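Local coordinates for protein Co-type Nitrile Hydratase beta subunit (Pseudomonas putida, PDB 3QYH) that probably serves as the beta subunit of a cobalt-type nitrile hydratase, the heteromeric enzyme that hydrates nitriles to amides, at residues V158-V162 / Y186-F190; F168-D172 / W212-L216; S189-L195 / D205-L211. All coordinates share one frame; numbering follows the deposited sequence.

Interaction 1: residues V158-V162 / Y186-F190; sequences VGTVV and YTVSF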
loop_
_atom_site.group_PDB
_atom_site.type_symbol
_atom_site.label_atom_id
_atom_site.label_comp_id
_atom_site.label_asym_id
_atom_site.label_seq_id
_atom_site.Cartn_x
_atom_site.Cartn_y
_atom_site.Cartn_z
ATOM N N VAL B 158 3.059 13.921 19.685
ATOM C CA VAL B 158 1.881 14.794 19.642
ATOM C C VAL B 158 1.686 15.317 18.233
ATOM O O VAL B 158 2.617 15.835 17.615
ATOM C CB VAL B 158 2.037 16.010 20.611
ATOM C CG1 VAL B 158 1.016 17.103 20.296
ATOM C CG2 VAL B 158 1.946 15.553 22.077
ATOM N N GLY B 159 0.465 15.197 17.726
ATOM C CA GLY B 159 0.175 15.715 16.397
ATOM C C GLY B 159 -1.188 16.390 16.333
ATOM O O GLY B 159 -1.908 16.462 17.332
ATOM N N THR B 160 -1.549 16.862 15.141
ATOM C CA THR B 160 -2.817 17.571 14.934
ATOM C C THR B 160 -3.743 16.759 14.015
ATOM O O THR B 160 -3.345 16.363 12.919
ATOM C CB THR B 160 -2.558 18.951 14.303
ATOM O OG1 THR B 160 -1.563 19.657 15.068
ATOM C CG2 THR B 160 -3.866 19.787 14.199
ATOM N N VAL B 161 -4.959 16.488 14.470
ATOM C CA VAL B 161 -5.946 15.836 13.614
ATOM C C VAL B 161 -6.225 16.764 12.430
ATOM O O VAL B 161 -6.589 17.925 12.615
ATOM C CB VAL B 161 -7.246 15.537 14.376
ATOM C CG1 VAL B 161 -8.306 14.920 13.428
ATOM C CG2 VAL B 161 -6.974 14.602 15.564
ATOM N N VAL B 162 -6.015 16.277 11.212
ATOM C CA VAL B 162 -6.264 17.109 10.030
ATOM C C VAL B 162 -7.398 16.565 9.137
ATOM O O VAL B 162 -7.964 17.311 8.335
ATOM C CB VAL B 162 -4.997 17.341 9.179
ATOM C CG1 VAL B 162 -4.006 18.245 9.915
ATOM C CG2 VAL B 162 -4.322 16.004 8.786
ATOM N N TYR B 186 -8.381 8.797 11.696
ATOM C CA TYR B 186 -8.039 10.185 11.409
ATOM C C TYR B 186 -6.684 10.222 10.731
ATOM O O TYR B 186 -5.810 9.408 11.042
ATOM C CB TYR B 186 -7.929 10.994 12.708
ATOM C CG TYR B 186 -9.099 10.862 13.673
ATOM C CD1 TYR B 186 -9.129 9.861 14.642
ATOM C CD2 TYR B 186 -10.165 11.765 13.631
ATOM C CE1 TYR B 186 -10.195 9.747 15.519
ATOM C CE2 TYR B 186 -11.228 11.662 14.511
ATOM C CZ TYR B 186 -11.242 10.664 15.449
ATOM O OH TYR B 186 -12.286 10.542 16.326
ATOM N N THR B 187 -6.480 11.167 9.823
ATOM C CA THR B 187 -5.105 11.536 9.481
ATOM C C THR B 187 -4.579 12.529 10.514
ATOM O O THR B 187 -5.224 13.551 10.794
ATOM C CB THR B 187 -4.966 12.160 8.085
ATOM O OG1 THR B 187 -5.392 11.217 7.101
ATOM C CG2 THR B 187 -3.488 12.514 7.806
ATOM N N VAL B 188 -3.419 12.220 11.088
ATOM C CA VAL B 188 -2.824 13.070 12.106
ATOM C C VAL B 188 -1.512 13.608 11.582
ATOM O O VAL B 188 -0.712 12.844 11.056
ATOM C CB VAL B 188 -2.561 12.296 13.392
ATOM C CG1 VAL B 188 -1.845 13.192 14.419
ATOM C CG2 VAL B 188 -3.861 11.731 13.960
ATOM N N SER B 189 -1.286 14.917 11.726
ATOM C CA SER B 189 -0.088 15.552 11.183
ATOM C C SER B 189 0.938 15.806 12.307
ATOM O O SER B 189 0.609 16.359 13.349
ATOM C CB SER B 189 -0.452 16.869 10.481
ATOM O OG SER B 189 0.685 17.541 10.009
ATOM N N PHE B 190 2.178 15.391 12.070
ATOM C CA PHE B 190 3.272 15.545 13.031
ATOM C C PHE B 190 4.345 16.390 12.383
ATOM O O PHE B 190 4.650 16.202 11.216
ATOM C CB PHE B 190 3.895 14.180 13.363
ATOM C CG PHE B 190 2.949 13.214 14.009
ATOM C CD1 PHE B 190 2.244 12.301 13.241
ATOM C CD2 PHE B 190 2.787 13.188 15.387
ATOM C CE1 PHE B 190 1.367 11.390 13.827
ATOM C CE2 PHE B 190 1.897 12.291 15.988
ATOM C CZ PHE B 190 1.201 11.381 15.211
HETATM O O HOH W 1 1.121 19.174 14.403
#

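Interaction 2: residues F168-D172 / W212-L216; sequences FVTPD and WDDYL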
loop_
_atom_site.group_PDB
_atom_site.type_symbol
_atom_site.label_atom_id
_atom_site.label_comp_id
_atom_site.label_asym_id
_atom_site.label_seq_id
_atom_site.Cartn_x
_atom_site.Cartn_y
_atom_site.Cartn_z
ATOM N N PHE B 168 -14.146 2.854 10.319
ATOM C CA PHE B 168 -13.495 1.716 9.662
ATOM C C PHE B 168 -13.314 0.550 10.616
ATOM O O PHE B 168 -13.277 0.727 11.840
ATOM C CB PHE B 168 -12.122 2.132 9.122
ATOM C CG PHE B 168 -12.200 3.069 7.950
ATOM C CD1 PHE B 168 -12.201 2.579 6.657
ATOM C CD2 PHE B 168 -12.302 4.439 8.147
ATOM C CE1 PHE B 168 -12.284 3.454 5.552
ATOM C CE2 PHE B 168 -12.403 5.311 7.069
ATOM C CZ PHE B 168 -12.395 4.815 5.768
ATOM N N VAL B 169 -13.187 -0.644 10.053
ATOM C CA VAL B 169 -12.805 -1.820 10.812
ATOM C C VAL B 169 -11.505 -1.533 11.584
ATOM O O VAL B 169 -10.656 -0.779 11.112
ATOM C CB VAL B 169 -12.547 -3.016 9.857
ATOM C CG1 VAL B 169 -11.879 -4.191 10.601
ATOM C CG2 VAL B 169 -13.862 -3.454 9.166
ATOM N N THR B 170 -11.362 -2.125 12.765
ATOM C CA THR B 170 -10.119 -2.054 13.531
ATOM C C THR B 170 -9.257 -3.297 13.287
ATOM O O THR B 170 -9.654 -4.423 13.635
ATOM C CB THR B 170 -10.421 -1.924 15.050
ATOM O OG1 THR B 170 -11.115 -0.698 15.297
ATOM C CG2 THR B 170 -9.115 -1.957 15.878
ATOM N N PRO B 171 -8.056 -3.104 12.717
ATOM C CA PRO B 171 -7.184 -4.233 12.375
ATOM C C PRO B 171 -6.690 -4.965 13.614
ATOM O O PRO B 171 -6.556 -6.182 13.552
ATOM C CB PRO B 171 -6.007 -3.576 11.637
ATOM C CG PRO B 171 -6.491 -2.227 11.271
ATOM C CD PRO B 171 -7.441 -1.821 12.361
ATOM N N ASP B 172 -6.459 -4.257 14.723
ATOM C CA ASP B 172 -5.945 -4.904 15.933
ATOM C C ASP B 172 -6.844 -6.041 16.405
ATOM O O ASP B 172 -6.366 -7.043 16.931
ATOM C CB ASP B 172 -5.779 -3.903 17.087
ATOM C CG ASP B 172 -4.932 -2.703 16.700
ATOM O OD1 ASP B 172 -4.010 -2.355 17.464
ATOM O OD2 ASP B 172 -5.199 -2.093 15.634
ATOM N N TRP B 212 -6.198 5.112 14.320
ATOM C CA TRP B 212 -7.522 4.815 14.825
ATOM C C TRP B 212 -7.802 5.578 16.118
ATOM O O TRP B 212 -6.885 5.905 16.868
ATOM C CB TRP B 212 -7.678 3.315 15.044
ATOM C CG TRP B 212 -8.017 2.526 13.777
ATOM C CD1 TRP B 212 -9.227 1.967 13.453
ATOM C CD2 TRP B 212 -7.134 2.221 12.690
ATOM N NE1 TRP B 212 -9.144 1.335 12.234
ATOM C CE2 TRP B 212 -7.867 1.473 11.750
ATOM C CE3 TRP B 212 -5.791 2.497 12.425
ATOM C CZ2 TRP B 212 -7.303 1.007 10.564
ATOM C CZ3 TRP B 212 -5.237 2.023 11.249
ATOM C CH2 TRP B 212 -5.985 1.280 10.344
ATOM N N ASP B 213 -9.073 5.867 16.361
ATOM C CA ASP B 213 -9.504 6.710 17.478
ATOM C C ASP B 213 -8.892 6.265 18.808
ATOM O O ASP B 213 -8.305 7.079 19.525
ATOM C CB ASP B 213 -11.040 6.716 17.575
ATOM C CG ASP B 213 -11.560 7.738 18.563
ATOM O OD1 ASP B 213 -11.301 7.563 19.760
ATOM O OD2 ASP B 213 -12.233 8.712 18.137
ATOM N N ASP B 214 -9.010 4.983 19.145
ATOM C CA ASP B 214 -8.474 4.551 20.433
ATOM C C ASP B 214 -6.953 4.351 20.469
ATOM O O ASP B 214 -6.434 3.841 21.451
ATOM C CB ASP B 214 -9.231 3.342 21.017
ATOM C CG ASP B 214 -8.992 2.058 20.247
ATOM O OD1 ASP B 214 -8.168 2.043 19.305
ATOM O OD2 ASP B 214 -9.642 1.051 20.584
ATOM N N TYR B 215 -6.250 4.762 19.410
ATOM C CA TYR B 215 -4.787 4.835 19.437
ATOM C C TYR B 215 -4.381 6.151 20.092
ATOM O O TYR B 215 -3.201 6.380 20.371
ATOM C CB TYR B 215 -4.213 4.857 18.018
ATOM C CG TYR B 215 -4.183 3.549 17.248
ATOM C CD1 TYR B 215 -4.756 2.381 17.750
ATOM C CD2 TYR B 215 -3.592 3.507 15.985
ATOM C CE1 TYR B 215 -4.706 1.180 17.005
ATOM C CE2 TYR B 215 -3.548 2.338 15.236
ATOM C CZ TYR B 215 -4.098 1.180 15.739
ATOM O OH TYR B 215 -4.035 0.044 14.938
ATOM N N LEU B 216 -5.357 7.028 20.316
ATOM C CA LEU B 216 -5.065 8.423 20.663
ATOM C C LEU B 216 -5.633 8.855 22.011
ATOM O O LEU B 216 -6.548 8.218 22.540
ATOM C CB LEU B 216 -5.602 9.363 19.578
ATOM C CG LEU B 216 -5.229 9.045 18.132
ATOM C CD1 LEU B 216 -6.004 9.933 17.176
ATOM C CD2 LEU B 216 -3.719 9.194 17.912
#

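Interaction 3: residues S189-L195 / D205-L211; sequences SFTSVEL and DTIRVDL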
loop_
_atom_site.group_PDB
_atom_site.type_symbol
_atom_site.label_atom_id
_atom_site.label_comp_id
_atom_site.label_asym_id
_atom_site.label_seq_id
_atom_site.Cartn_x
_atom_site.Cartn_y
_atom_site.Cartn_z
ATOM N N SER B 189 -1.286 14.917 11.726
ATOM C CA SER B 189 -0.088 15.552 11.183
ATOM C C SER B 189 0.938 15.806 12.307
ATOM O O SER B 189 0.609 16.359 13.349
ATOM C CB SER B 189 -0.452 16.869 10.481
ATOM O OG SER B 189 0.685 17.541 10.009
ATOM N N PHE B 190 2.178 15.391 12.070
ATOM C CA PHE B 190 3.272 15.545 13.031
ATOM C C PHE B 190 4.345 16.390 12.383
ATOM O O PHE B 190 4.650 16.202 11.216
ATOM C CB PHE B 190 3.895 14.180 13.363
ATOM C CG PHE B 190 2.949 13.214 14.009
ATOM C CD1 PHE B 190 2.244 12.301 13.241
ATOM C CD2 PHE B 190 2.787 13.188 15.387
ATOM C CE1 PHE B 190 1.367 11.390 13.827
ATOM C CE2 PHE B 190 1.897 12.291 15.988
ATOM C CZ PHE B 190 1.201 11.381 15.211
ATOM N N THR B 191 4.954 17.301 13.132
ATOM C CA THR B 191 6.077 18.047 12.585
ATOM C C THR B 191 7.308 17.170 12.578
ATOM O O THR B 191 7.446 16.265 13.395
ATOM C CB THR B 191 6.439 19.291 13.429
ATOM O OG1 THR B 191 6.831 18.853 14.740
ATOM C CG2 THR B 191 5.247 20.236 13.544
ATOM N N SER B 192 8.219 17.468 11.668
ATOM C CA SER B 192 9.487 16.758 11.594
ATOM C C SER B 192 10.240 16.820 12.939
ATOM O O SER B 192 10.850 15.839 13.376
ATOM C CB SER B 192 10.327 17.354 10.467
ATOM O OG SER B 192 11.578 16.708 10.346
ATOM N N VAL B 193 10.198 17.972 13.600
ATOM C CA VAL B 193 10.912 18.128 14.868
ATOM C C VAL B 193 10.302 17.262 15.950
ATOM O O VAL B 193 11.009 16.652 16.740
ATOM C CB VAL B 193 10.970 19.606 15.325
ATOM C CG1 VAL B 193 11.620 19.724 16.701
ATOM C CG2 VAL B 193 11.761 20.426 14.325
ATOM N N GLU B 194 8.984 17.195 15.996
ATOM C CA GLU B 194 8.329 16.345 16.985
ATOM C C GLU B 194 8.740 14.882 16.814
ATOM O O GLU B 194 9.000 14.178 17.794
ATOM C CB GLU B 194 6.809 16.458 16.888
ATOM C CG GLU B 194 6.062 15.457 17.776
ATOM C CD GLU B 194 6.093 15.843 19.271
ATOM O OE1 GLU B 194 6.552 16.952 19.614
ATOM O OE2 GLU B 194 5.649 15.040 20.108
ATOM N N LEU B 195 8.782 14.398 15.577
ATOM C CA LEU B 195 9.127 12.984 15.382
ATOM C C LEU B 195 10.610 12.674 15.606
ATOM O O LEU B 195 10.935 11.688 16.223
ATOM C CB LEU B 195 8.711 12.484 14.001
ATOM C CG LEU B 195 7.231 12.569 13.638
ATOM C CD1 LEU B 195 7.081 11.948 12.274
ATOM C CD2 LEU B 195 6.368 11.854 14.669
ATOM N N ASP B 205 9.008 20.446 7.007
ATOM C CA ASP B 205 8.430 19.127 6.717
ATOM C C ASP B 205 7.487 18.514 7.752
ATOM O O ASP B 205 7.688 18.640 8.964
ATOM C CB ASP B 205 9.541 18.183 6.304
ATOM C CG ASP B 205 10.338 18.746 5.147
ATOM O OD1 ASP B 205 9.879 19.762 4.549
ATOM O OD2 ASP B 205 11.408 18.199 4.841
ATOM N N THR B 206 6.424 17.881 7.256
ATOM C CA THR B 206 5.449 17.240 8.119
ATOM C C THR B 206 5.177 15.809 7.651
ATOM O O THR B 206 5.356 15.474 6.469
ATOM C CB THR B 206 4.111 18.038 8.217
ATOM O OG1 THR B 206 3.482 18.100 6.934
ATOM C CG2 THR B 206 4.359 19.447 8.721
ATOM N N ILE B 207 4.761 14.976 8.599
ATOM C CA ILE B 207 4.491 13.569 8.346
ATOM C C ILE B 207 3.074 13.319 8.776
ATOM O O ILE B 207 2.706 13.625 9.915
ATOM C CB ILE B 207 5.429 12.649 9.163
ATOM C CG1 ILE B 207 6.888 12.852 8.755
ATOM C CG2 ILE B 207 5.047 11.187 8.939
ATOM C CD1 ILE B 207 7.542 14.126 9.349
ATOM N N ARG B 208 2.262 12.813 7.858
ATOM C CA ARG B 208 0.886 12.500 8.162
ATOM C C ARG B 208 0.758 10.990 8.301
ATOM O O ARG B 208 1.343 10.234 7.525
ATOM C CB ARG B 208 -0.050 13.080 7.084
ATOM C CG ARG B 208 -0.172 14.608 7.226
ATOM C CD ARG B 208 -0.997 15.301 6.153
ATOM N NE ARG B 208 -1.071 16.735 6.457
ATOM C CZ ARG B 208 -2.084 17.523 6.130
ATOM N NH1 ARG B 208 -3.130 17.035 5.468
ATOM N NH2 ARG B 208 -2.048 18.803 6.477
ATOM N N VAL B 209 0.006 10.564 9.308
ATOM C CA VAL B 209 -0.184 9.141 9.580
ATOM C C VAL B 209 -1.654 8.870 9.869
ATOM O O VAL B 209 -2.307 9.651 10.567
ATOM C CB VAL B 209 0.669 8.695 10.811
ATOM C CG1 VAL B 209 0.662 7.171 10.960
ATOM C CG2 VAL B 209 2.117 9.216 10.700
ATOM N N ASP B 210 -2.180 7.749 9.377
ATOM C CA ASP B 210 -3.571 7.428 9.650
ATOM C C ASP B 210 -3.739 6.530 10.872
ATOM O O ASP B 210 -3.204 5.417 10.927
ATOM C CB ASP B 210 -4.250 6.826 8.408
ATOM C CG ASP B 210 -4.272 7.796 7.237
ATOM O OD1 ASP B 210 -4.511 7.348 6.091
ATOM O OD2 ASP B 210 -4.039 9.010 7.467
ATOM N N LEU B 211 -4.498 7.017 11.847
ATOM C CA LEU B 211 -4.507 6.400 13.164
ATOM C C LEU B 211 -5.934 6.234 13.658
ATOM O O LEU B 211 -6.777 7.105 13.431
ATOM C CB LEU B 211 -3.701 7.259 14.135
ATOM C CG LEU B 211 -2.204 7.295 13.814
ATOM C CD1 LEU B 211 -1.519 8.404 14.579
ATOM C CD2 LEU B 211 -1.514 5.931 14.100
#

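Interaction 1: residues V158-V162 / Y186-F190
Ser189 O is gripped twice: Thr160 N donates to it over 2.8 Å, and a water donates from its oxygen to Ser189 O over 3.0 Å. The same water bonds Thr160 OG1. The return bond, Ser189 N to Thr160 O, is 2.8 Å long and nearly straight at the hydrogen (171°), which makes Thr160 and Ser189 an antiparallel hydrogen-bonded pair. The carbonyl of Thr160 also receives a CA-H...O contact from Val188. One step along, Val161 faces Val188 as a non-hydrogen-bonded pair, and the ladder resumes where Val162 N meets Thr187 O at 2.9 Å.

Side chains fill in around these bonds. CG1 of Val161 lies anti to its backbone N (chi1 177°), a turn that carries it to CD2 of Tyr186, 3.7 Å away. Val162 spreads its two methyls, CG2 onto Thr187 CG2 and CG1 onto Ser189 CB. Glycine suits position 159, where a CB would collide with Val188 CG1, Ser189 O and the Phe190 ring; in its absence CE2 of that ring comes within 3.7 Å of Gly159 N.

The pair illustrates how an SH3-like barrel is built from antiparallel neighbours. Strand 158-168 lies between strands 136-139 and 183-191, with Gly159 bonding back to Val137 of the former and Val161 to Gly134 and Asp135 just ahead of it, while strand 183-191 carries strand 206-212 along its far edge.

Interaction 2: residues F168-D172 / W212-L216
Trp212, with the largest buried surface of the contact, lies against the loop that leads into helix 171-174. Its NE1 donates to Val169 O over 2.8 Å; the bond is bent to 150° at the hydrogen, and the acceptor sits 18° out of the indole plane. Pro171 covers one face of the same ring system, its CD 3.2 Å above the plane and offset toward the rim, where CD and CG both reach CZ2 at 3.4 Å. The indole is thus held at two places, by a bond near its edge and by a proline on its face, which together fix its rotation.

Tyr215 makes the second grip. Its OH donates to the syn lone pair of Asp172 OD2 at 2.5 Å, with ring and carboxylate planes 61° apart. The tyrosine oxygen also accepts from Arg149 N, and Thr148 OG1 bonds the other carboxylate oxygen, OD1. Within the turn, Trp212 CB sits over the centre of the Tyr215 ring, 3.9 Å above it.

A short 3-10 turn, 213-215, here joins strand 206-212 to strand 216-218, and the contact fastens it to the start of helix 171-174, in the connection between strands 158-168 and 183-191.

Interaction 3: residues S189-L195 / D205-L211
Ile207 and Leu195 interlock where the strand meets the short helix: CD1 of Leu195 comes down on the isoleucine branch, 3.6 Å from both Ile207 CB and CG1. The isoleucine's own CD1 reaches past it toward Ser192 CA, fitting its tip against the first turn of the helix. On the same face of the sheet the Phe190 ring reaches along strand 206-212. CG stands anti to the carbonyl carbon (chi1 -62°), which sends CE1 to Val209 CG2 at 3.9 Å and CZ to Leu211 CD1, a methyl lying at the ring edge. A serine in place of Phe190 would probably open a gap beside Val209 and Leu211 and leave their methyls without this partner.

The backbones hold these shapes in register. Phe190 N and Ile207 N each donate to the other residue's O, at 2.8 and 2.9 Å, and Ser192 N continues the bonding to Asp205 O. Thr191 N-caps the helix, its OG1 accepting from Glu194 N at 3.0 Å.

On the other face of the sheet, Ser189 CB packs on Arg208 CG. Apolar packing thus holds the Phe190 and Ile207 face, while polar groups here turn to the partner chain, whose acidic side chain hydrogen-bonds Thr206 OG1.

All three contacts are largely buried, but interaction 3 reaches toward the surface at Thr191. Interactions 1 and 3 use opposite edges of strand 183-191, sharing Ser189 and Phe190, and both rest on regular antiparallel bonding. Interaction 2 has no ladder: two side-chain donors and a proline face join a turn to a helix start. It meets interaction 1 through Tyr186 OH and Asp213 OD2, while Thr187 OG1 and Asp210 OD2 link interaction 1 to interaction 3. Place in the assembly differs too, since strand 206-212 also pairs in parallel with a strand of the other protein chain, carrying the sheet of interaction 3 across the interface.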